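Local coordinates for protein ribonucleotide monophosphatase NagD (Escherichia coli, PDB 2C4N) that probably removes phosphate from a broad range of nucleotides and other phosphate esters, as a magnesium-dependent phosphatase of the HAD superfamily, at residues L40-T48 with A142-R150; K86-A94 with V116-M126. All blocks are in the same frame, centred on the assembly; numbering follows the deposited sequence.

Contact 1: L40-T48 with A142-R150; sequences LLTNYPSQT and ATNPDTHGR. With PO4 (phosphate ion), chain D.
Asn43 reaches Asp146 through a nearly straight hydrogen bond: ND2 donates to OD2 at 3.0 Å, with 167° at the hydrogen. The acceptor lies close to the amide plane and presents its syn lone pair, although amide and carboxylate stand almost perpendicular. A second amide grips the same oxygen on its anti side, Asn144 ND2 donating to Asp146 OD2 at 2.8 Å. Beside this pair the Tyr44 ring has Asn144 ND2 over one face, and its OH donates to His148 O (3.2 Å), tilted 30° from the carbonyl plane. Pro45 CG rests on Thr143 OG1 at 3.5 Å.

The next shell fixes these groups. With CG between backbone N and carbonyl carbon (chi1 59°), Asn144 ND2 reaches the aspartate. Thr143 OG1 donates to Asn144 OD1 (2.8 Å), holding that amide's rotation, while Asn43 OD1 accepts from the backbone N of Lys176. Thr42 OG1 accepts from Tyr44 N in an ST turn, and Asn43 N donates to phosphate O2 at 3.0 Å, an ion bound also by Lys176 NZ and Asp11 N.

Thr42 and Asn43 probably bind substrate and Asp146 probably sets specificity, as in related enzymes; the phosphate bond fits this, and two amide donors hold the carboxylate in place.

Contact 2: K86-A94 with V116-M126; sequences KAYVVGEGA and VGETRSYNWDM
Val90 points its CG1 at the rim of the Tyr122 ring, meeting CD1 at 3.5 Å near the ring plane, while Met126 SD lies 4.1 Å from the same methyl. With CG1 anti to the backbone N (chi1 175°), this branch and not CG2 meets the Tyr122 ring, and CB packs on Val116 CG2. Tyr88 crosses Met126 at about a right angle, setting its OH 3.3 Å from Met126 CA.

Beyond the strand, Glu92 runs extended and obliquely across Thr119, and its OE2 accepts from Arg120 N at 3.1 Å, the donor standing 52° out of the carboxylate plane. Thr119 CG2 packs 3.8 Å from Gly91 N; its OG1 accepts from Ser121 N, forming an ST turn, and is hydrogen-bonded to a water at 2.6 Å. An alanine here is likely to leave Ser121 N and that water without their hydroxyl partner and, lacking the methyl, to open a gap beside Gly91.

Backbone evidence identifies the frame: Val90 and Val116 form a parallel bridge, and Gly117 N donates to Val90 O at 2.8 Å and 177°. Strands 86-90 and 105-116, connected through helix 94-101, make a beta-alpha-beta crossover at one edge of the four-stranded parallel sheet.

In the fold
The centres of contacts 1 and 2 lie 14 Å apart, and they touch. Thr143 N and Val116 O, 2.9 Å apart, make a probable hydrogen bond between neighbouring strand ends of the four-stranded sheet, and Pro45 O packs 3.5 Å from Ala94 CB. Contact 1 brings the end of strand 38-42, from the six-stranded sheet, against the loop after strand 139-142, joining the sheets' domains at the active site: the nearest Tyr44 side-chain atom is about 7 Å from the magnesium ion held by Asp9, Asp11 and Asp201. Contact 2 stands farther back, the Glu118 and Asp146 side chains being about 9 Å apart at their nearest atoms. Both touch the second subunit, Trp124 packing on its Thr119.

Contact 1: L40-T48 with A142-R150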
loop_
_atom_site.group_PDB
_atom_site.type_symbol
_atom_site.label_atom_id
_atom_site.label_comp_id
_atom_site.label_asym_id
_atom_site.label_seq_id
_atom_site.Cartn_x
_atom_site.Cartn_y
_atom_site.Cartn_z
ATOM N N LEU A 40 -30.080 1.357 15.433
ATOM C CA LEU A 40 -29.350 2.594 15.190
ATOM C C LEU A 40 -27.889 2.193 15.318
ATOM O O LEU A 40 -27.399 1.874 16.399
ATOM C CB LEU A 40 -29.739 3.660 16.216
ATOM C CG LEU A 40 -31.226 4.040 16.175
ATOM C CD1 LEU A 40 -31.461 5.258 17.066
ATOM C CD2 LEU A 40 -31.656 4.341 14.735
ATOM N N LEU A 41 -27.207 2.206 14.182
ATOM C CA LEU A 41 -25.823 1.774 14.088
ATOM C C LEU A 41 -24.756 2.858 14.098
ATOM O O LEU A 41 -24.936 3.938 13.540
ATOM C CB LEU A 41 -25.672 0.945 12.808
ATOM C CG LEU A 41 -24.316 0.317 12.477
ATOM C CD1 LEU A 41 -24.098 -0.905 13.357
ATOM C CD2 LEU A 41 -24.282 -0.073 11.004
ATOM N N THR A 42 -23.643 2.557 14.759
ATOM C CA THR A 42 -22.508 3.464 14.770
ATOM C C THR A 42 -21.236 2.639 14.793
ATOM O O THR A 42 -21.149 1.626 15.486
ATOM C CB THR A 42 -22.495 4.434 15.967
ATOM O OG1 THR A 42 -21.307 5.234 15.890
ATOM C CG2 THR A 42 -22.514 3.688 17.294
ATOM N N ASN A 43 -20.248 3.075 14.019
ATOM C CA ASN A 43 -18.975 2.378 13.936
ATOM C C ASN A 43 -18.090 2.627 15.141
ATOM O O ASN A 43 -17.100 1.921 15.336
ATOM C CB ASN A 43 -18.237 2.811 12.673
ATOM C CG ASN A 43 -17.978 1.661 11.741
ATOM O OD1 ASN A 43 -18.780 0.731 11.658
ATOM N ND2 ASN A 43 -16.870 1.726 11.008
ATOM N N TYR A 44 -18.435 3.621 15.955
ATOM C CA TYR A 44 -17.612 3.925 17.111
ATOM C C TYR A 44 -17.990 3.099 18.335
ATOM O O TYR A 44 -19.160 2.860 18.614
ATOM C CB TYR A 44 -17.618 5.441 17.362
ATOM C CG TYR A 44 -16.936 6.166 16.204
ATOM C CD1 TYR A 44 -17.660 6.560 15.075
ATOM C CD2 TYR A 44 -15.550 6.370 16.196
ATOM C CE1 TYR A 44 -17.026 7.133 13.970
ATOM C CE2 TYR A 44 -14.909 6.941 15.093
ATOM C CZ TYR A 44 -15.651 7.321 13.983
ATOM O OH TYR A 44 -15.014 7.878 12.888
ATOM N N PRO A 45 -16.973 2.619 19.060
ATOM C CA PRO A 45 -17.088 1.786 20.258
ATOM C C PRO A 45 -17.097 2.416 21.632
ATOM O O PRO A 45 -17.178 1.698 22.621
ATOM C CB PRO A 45 -15.894 0.870 20.113
ATOM C CG PRO A 45 -14.828 1.865 19.648
ATOM C CD PRO A 45 -15.566 2.701 18.616
ATOM N N SER A 46 -17.014 3.737 21.709
ATOM C CA SER A 46 -16.938 4.400 23.011
ATOM C C SER A 46 -18.206 4.512 23.858
ATOM O O SER A 46 -18.120 4.532 25.089
ATOM C CB SER A 46 -16.351 5.804 22.840
ATOM O OG SER A 46 -15.059 5.767 22.249
ATOM N N GLN A 47 -19.377 4.569 23.233
ATOM C CA GLN A 47 -20.591 4.748 24.019
ATOM C C GLN A 47 -21.433 3.506 24.255
ATOM O O GLN A 47 -21.493 2.620 23.412
ATOM C CB GLN A 47 -21.451 5.834 23.372
ATOM C CG GLN A 47 -20.747 7.180 23.243
ATOM C CD GLN A 47 -21.643 8.287 22.705
ATOM O OE1 GLN A 47 -21.957 8.332 21.516
ATOM N NE2 GLN A 47 -22.062 9.188 23.590
ATOM N N THR A 48 -22.084 3.450 25.415
ATOM C CA THR A 48 -22.965 2.334 25.748
ATOM C C THR A 48 -24.323 2.709 25.170
ATOM O O THR A 48 -24.530 3.852 24.760
ATOM C CB THR A 48 -23.147 2.182 27.273
ATOM O OG1 THR A 48 -23.756 3.374 27.790
ATOM C CG2 THR A 48 -21.809 1.963 27.964
ATOM N N ALA A 142 -10.301 -5.840 15.560
ATOM C CA ALA A 142 -10.420 -4.406 15.821
ATOM C C ALA A 142 -11.871 -3.984 15.611
ATOM O O ALA A 142 -12.548 -4.495 14.717
ATOM C CB ALA A 142 -9.493 -3.621 14.892
ATOM N N THR A 143 -12.351 -3.047 16.422
ATOM C CA THR A 143 -13.741 -2.611 16.316
ATOM C C THR A 143 -14.124 -1.892 15.024
ATOM O O THR A 143 -15.161 -2.190 14.437
ATOM C CB THR A 143 -14.149 -1.721 17.525
ATOM O OG1 THR A 143 -13.304 -0.570 17.597
ATOM C CG2 THR A 143 -14.043 -2.506 18.820
ATOM N N ASN A 144 -13.302 -0.951 14.569
ATOM C CA ASN A 144 -13.627 -0.215 13.346
ATOM C C ASN A 144 -12.366 0.347 12.683
ATOM O O ASN A 144 -11.413 0.715 13.361
ATOM C CB ASN A 144 -14.626 0.912 13.663
ATOM C CG ASN A 144 -14.097 1.907 14.691
ATOM O OD1 ASN A 144 -13.775 1.546 15.825
ATOM N ND2 ASN A 144 -14.012 3.172 14.292
ATOM N N PRO A 145 -12.359 0.434 11.344
ATOM C CA PRO A 145 -11.214 0.938 10.578
ATOM C C PRO A 145 -10.988 2.450 10.539
ATOM O O PRO A 145 -9.939 2.906 10.080
ATOM C CB PRO A 145 -11.458 0.357 9.191
ATOM C CG PRO A 145 -12.958 0.441 9.072
ATOM C CD PRO A 145 -13.449 -0.001 10.448
ATOM N N ASP A 146 -11.958 3.224 11.008
ATOM C CA ASP A 146 -11.833 4.681 11.007
ATOM C C ASP A 146 -10.509 5.122 11.637
ATOM O O ASP A 146 -10.159 4.675 12.733
ATOM C CB ASP A 146 -13.012 5.282 11.767
ATOM C CG ASP A 146 -14.338 4.833 11.207
ATOM O OD1 ASP A 146 -14.872 5.519 10.310
ATOM O OD2 ASP A 146 -14.841 3.781 11.651
ATOM N N THR A 147 -9.777 6.006 10.957
ATOM C CA THR A 147 -8.485 6.463 11.474
ATOM C C THR A 147 -8.594 7.528 12.558
ATOM O O THR A 147 -7.705 7.657 13.398
ATOM C CB THR A 147 -7.590 7.004 10.333
ATOM O OG1 THR A 147 -8.187 8.176 9.762
ATOM C CG2 THR A 147 -7.424 5.952 9.254
ATOM N N HIS A 148 -9.684 8.287 12.549
ATOM C CA HIS A 148 -9.865 9.325 13.554
ATOM C C HIS A 148 -11.337 9.632 13.798
ATOM O O HIS A 148 -12.181 9.340 12.952
ATOM C CB HIS A 148 -9.125 10.595 13.127
ATOM C CG HIS A 148 -9.550 11.127 11.796
ATOM N ND1 HIS A 148 -10.757 11.763 11.597
ATOM C CD2 HIS A 148 -8.925 11.124 10.595
ATOM C CE1 HIS A 148 -10.854 12.132 10.332
ATOM N NE2 HIS A 148 -9.756 11.756 9.702
ATOM N N GLY A 149 -11.636 10.197 14.966
ATOM C CA GLY A 149 -13.005 10.552 15.301
ATOM C C GLY A 149 -13.231 11.991 14.888
ATOM O O GLY A 149 -13.022 12.331 13.726
ATOM N N ARG A 150 -13.647 12.843 15.821
ATOM C CA ARG A 150 -13.860 14.248 15.491
ATOM C C ARG A 150 -12.509 14.946 15.363
ATOM O O ARG A 150 -11.576 14.663 16.126
ATOM C CB ARG A 150 -14.709 14.927 16.564
ATOM C CG ARG A 150 -16.132 14.386 16.658
ATOM C CD ARG A 150 -16.821 15.047 17.824
ATOM N NE ARG A 150 -15.899 15.099 18.952
ATOM C CZ ARG A 150 -15.945 15.998 19.928
ATOM N NH1 ARG A 150 -16.877 16.939 19.929
ATOM N NH2 ARG A 150 -15.035 15.969 20.892
HETATM P P PO4 D . -21.144 6.560 12.391
HETATM O O1 PO4 D . -22.374 6.498 13.220
HETATM O O2 PO4 D . -20.779 5.196 11.940
HETATM O O3 PO4 D . -21.382 7.419 11.220
HETATM O O4 PO4 D . -20.037 7.134 13.199
#

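Contact 2: K86-A94 with V116-M126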
loop_
_atom_site.group_PDB
_atom_site.type_symbol
_atom_site.label_atom_id
_atom_site.label_comp_id
_atom_site.label_asym_id
_atom_site.label_seq_id
_atom_site.Cartn_x
_atom_site.Cartn_y
_atom_site.Cartn_z
ATOM N N LYS A 86 -9.813 -15.459 26.422
ATOM C CA LYS A 86 -8.753 -14.647 27.007
ATOM C C LYS A 86 -8.318 -13.633 25.965
ATOM O O LYS A 86 -8.004 -13.999 24.833
ATOM C CB LYS A 86 -7.561 -15.512 27.415
ATOM C CG LYS A 86 -7.759 -16.277 28.709
ATOM C CD LYS A 86 -6.453 -16.901 29.177
ATOM C CE LYS A 86 -6.581 -17.476 30.583
ATOM N NZ LYS A 86 -7.588 -18.571 30.656
ATOM N N ALA A 87 -8.297 -12.360 26.340
ATOM C CA ALA A 87 -7.914 -11.333 25.391
ATOM C C ALA A 87 -7.122 -10.187 25.991
ATOM O O ALA A 87 -7.336 -9.796 27.139
ATOM C CB ALA A 87 -9.164 -10.775 24.710
ATOM N N TYR A 88 -6.186 -9.667 25.208
ATOM C CA TYR A 88 -5.427 -8.507 25.629
ATOM C C TYR A 88 -6.187 -7.402 24.902
ATOM O O TYR A 88 -6.304 -7.425 23.672
ATOM C CB TYR A 88 -3.977 -8.565 25.148
ATOM C CG TYR A 88 -3.244 -7.276 25.428
ATOM C CD1 TYR A 88 -2.885 -6.416 24.391
ATOM C CD2 TYR A 88 -2.973 -6.880 26.737
ATOM C CE1 TYR A 88 -2.281 -5.189 24.650
ATOM C CE2 TYR A 88 -2.371 -5.653 27.009
ATOM C CZ TYR A 88 -2.029 -4.812 25.961
ATOM O OH TYR A 88 -1.453 -3.589 26.228
ATOM N N VAL A 89 -6.718 -6.450 25.657
ATOM C CA VAL A 89 -7.504 -5.389 25.060
ATOM C C VAL A 89 -6.866 -4.015 25.104
ATOM O O VAL A 89 -6.350 -3.578 26.133
ATOM C CB VAL A 89 -8.903 -5.300 25.727
ATOM C CG1 VAL A 89 -9.737 -4.208 25.071
ATOM C CG2 VAL A 89 -9.611 -6.647 25.621
ATOM N N VAL A 90 -6.887 -3.352 23.955
ATOM C CA VAL A 90 -6.376 -1.997 23.828
ATOM C C VAL A 90 -7.655 -1.193 23.645
ATOM O O VAL A 90 -8.141 -1.015 22.534
ATOM C CB VAL A 90 -5.477 -1.834 22.581
ATOM C CG1 VAL A 90 -5.062 -0.374 22.423
ATOM C CG2 VAL A 90 -4.241 -2.720 22.709
ATOM N N GLY A 91 -8.223 -0.740 24.754
ATOM C CA GLY A 91 -9.457 0.017 24.683
ATOM C C GLY A 91 -9.945 0.323 26.080
ATOM O O GLY A 91 -9.282 -0.022 27.054
ATOM N N GLU A 92 -11.104 0.958 26.189
ATOM C CA GLU A 92 -11.622 1.308 27.504
ATOM C C GLU A 92 -13.128 1.486 27.481
ATOM O O GLU A 92 -13.735 1.569 26.417
ATOM C CB GLU A 92 -10.963 2.607 27.984
ATOM C CG GLU A 92 -11.333 3.843 27.144
ATOM C CD GLU A 92 -10.486 5.072 27.468
ATOM O OE1 GLU A 92 -9.830 5.083 28.531
ATOM O OE2 GLU A 92 -10.478 6.035 26.662
ATOM N N GLY A 93 -13.720 1.540 28.668
ATOM C CA GLY A 93 -15.149 1.749 28.782
ATOM C C GLY A 93 -16.079 0.674 28.256
ATOM O O GLY A 93 -15.975 -0.496 28.625
ATOM N N ALA A 94 -17.003 1.098 27.398
ATOM C CA ALA A 94 -18.018 0.230 26.805
ATOM C C ALA A 94 -17.522 -1.125 26.321
ATOM O O ALA A 94 -18.081 -2.157 26.687
ATOM C CB ALA A 94 -18.706 0.964 25.665
ATOM N N VAL A 116 -8.540 -4.410 19.642
ATOM C CA VAL A 116 -8.288 -2.982 19.655
ATOM C C VAL A 116 -9.557 -2.190 19.384
ATOM O O VAL A 116 -10.261 -2.429 18.399
ATOM C CB VAL A 116 -7.228 -2.579 18.594
ATOM C CG1 VAL A 116 -6.922 -1.083 18.700
ATOM C CG2 VAL A 116 -5.957 -3.400 18.785
ATOM N N GLY A 117 -9.850 -1.259 20.282
ATOM C CA GLY A 117 -11.008 -0.397 20.126
ATOM C C GLY A 117 -10.465 1.018 20.138
ATOM O O GLY A 117 -9.686 1.391 19.263
ATOM N N GLU A 118 -10.867 1.800 21.131
ATOM C CA GLU A 118 -10.386 3.166 21.280
ATOM C C GLU A 118 -10.086 3.461 22.747
ATOM O O GLU A 118 -10.815 3.039 23.647
ATOM C CB GLU A 118 -11.419 4.168 20.753
ATOM C CG GLU A 118 -11.291 5.569 21.347
ATOM C CD GLU A 118 -10.060 6.338 20.882
ATOM O OE1 GLU A 118 -8.982 5.733 20.697
ATOM O OE2 GLU A 118 -10.170 7.574 20.718
ATOM N N THR A 119 -8.993 4.173 22.983
ATOM C CA THR A 119 -8.627 4.550 24.338
ATOM C C THR A 119 -7.637 5.696 24.280
ATOM O O THR A 119 -6.630 5.621 23.581
ATOM C CB THR A 119 -8.005 3.377 25.124
ATOM O OG1 THR A 119 -7.525 3.863 26.386
ATOM C CG2 THR A 119 -6.853 2.746 24.347
ATOM N N ARG A 120 -7.938 6.767 25.002
ATOM C CA ARG A 120 -7.061 7.924 25.019
ATOM C C ARG A 120 -5.834 7.657 25.871
ATOM O O ARG A 120 -4.985 8.530 26.030
ATOM C CB ARG A 120 -7.795 9.146 25.560
ATOM C CG ARG A 120 -8.965 9.624 24.721
ATOM C CD ARG A 120 -9.344 11.010 25.192
ATOM N NE ARG A 120 -10.353 11.659 24.365
ATOM C CZ ARG A 120 -10.600 12.963 24.401
ATOM N NH1 ARG A 120 -9.907 13.744 25.217
ATOM N NH2 ARG A 120 -11.540 13.488 23.628
ATOM N N SER A 121 -5.759 6.453 26.432
ATOM C CA SER A 121 -4.627 6.054 27.261
ATOM C C SER A 121 -3.636 5.243 26.439
ATOM O O SER A 121 -2.621 4.780 26.959
ATOM C CB SER A 121 -5.097 5.222 28.456
ATOM O OG SER A 121 -5.773 6.036 29.402
ATOM N N TYR A 122 -3.941 5.068 25.157
ATOM C CA TYR A 122 -3.075 4.314 24.250
ATOM C C TYR A 122 -1.641 4.819 24.382
ATOM O O TYR A 122 -1.399 6.029 24.358
ATOM C CB TYR A 122 -3.533 4.505 22.803
ATOM C CG TYR A 122 -2.754 3.708 21.773
ATOM C CD1 TYR A 122 -2.873 2.324 21.697
ATOM C CD2 TYR A 122 -1.936 4.347 20.841
ATOM C CE1 TYR A 122 -2.198 1.589 20.709
ATOM C CE2 TYR A 122 -1.261 3.624 19.852
ATOM C CZ TYR A 122 -1.399 2.248 19.793
ATOM O OH TYR A 122 -0.741 1.535 18.817
ATOM N N ASN A 123 -0.691 3.897 24.516
ATOM C CA ASN A 123 0.707 4.288 24.641
ATOM C C ASN A 123 1.672 3.255 24.077
ATOM O O ASN A 123 1.268 2.199 23.586
ATOM C CB ASN A 123 1.058 4.579 26.111
ATOM C CG ASN A 123 0.866 3.374 27.013
ATOM O OD1 ASN A 123 0.906 2.231 26.564
ATOM N ND2 ASN A 123 0.669 3.630 28.302
ATOM N N TRP A 124 2.954 3.587 24.160
ATOM C CA TRP A 124 4.048 2.751 23.687
ATOM C C TRP A 124 3.955 1.320 24.220
ATOM O O TRP A 124 4.159 0.356 23.483
ATOM C CB TRP A 124 5.370 3.387 24.127
ATOM C CG TRP A 124 6.596 2.853 23.454
ATOM C CD1 TRP A 124 7.209 3.357 22.344
ATOM C CD2 TRP A 124 7.390 1.737 23.879
ATOM N NE1 TRP A 124 8.336 2.628 22.052
ATOM C CE2 TRP A 124 8.468 1.623 22.976
ATOM C CE3 TRP A 124 7.289 0.818 24.930
ATOM C CZ2 TRP A 124 9.450 0.631 23.101
ATOM C CZ3 TRP A 124 8.265 -0.171 25.054
ATOM C CH2 TRP A 124 9.328 -0.257 24.140
ATOM N N ASP A 125 3.651 1.187 25.506
ATOM C CA ASP A 125 3.541 -0.136 26.116
ATOM C C ASP A 125 2.432 -0.990 25.505
ATOM O O ASP A 125 2.629 -2.174 25.246
ATOM C CB ASP A 125 3.330 -0.007 27.628
ATOM C CG ASP A 125 4.547 0.558 28.337
ATOM O OD1 ASP A 125 5.642 -0.030 28.199
ATOM O OD2 ASP A 125 4.407 1.585 29.035
ATOM N N MET A 126 1.270 -0.394 25.280
ATOM C CA MET A 126 0.149 -1.116 24.685
ATOM C C MET A 126 0.477 -1.535 23.260
ATOM O O MET A 126 0.195 -2.658 22.854
ATOM C CB MET A 126 -1.106 -0.242 24.680
ATOM C CG MET A 126 -1.715 -0.005 26.049
ATOM S SD MET A 126 -3.273 0.882 25.903
ATOM C CE MET A 126 -3.314 1.771 27.458
HETATM O O HOH W 1 -6.911 2.049 28.178
HETATM O O HOH W 2 -12.860 0.847 23.276
HETATM O O HOH W 3 -13.552 4.137 24.138
#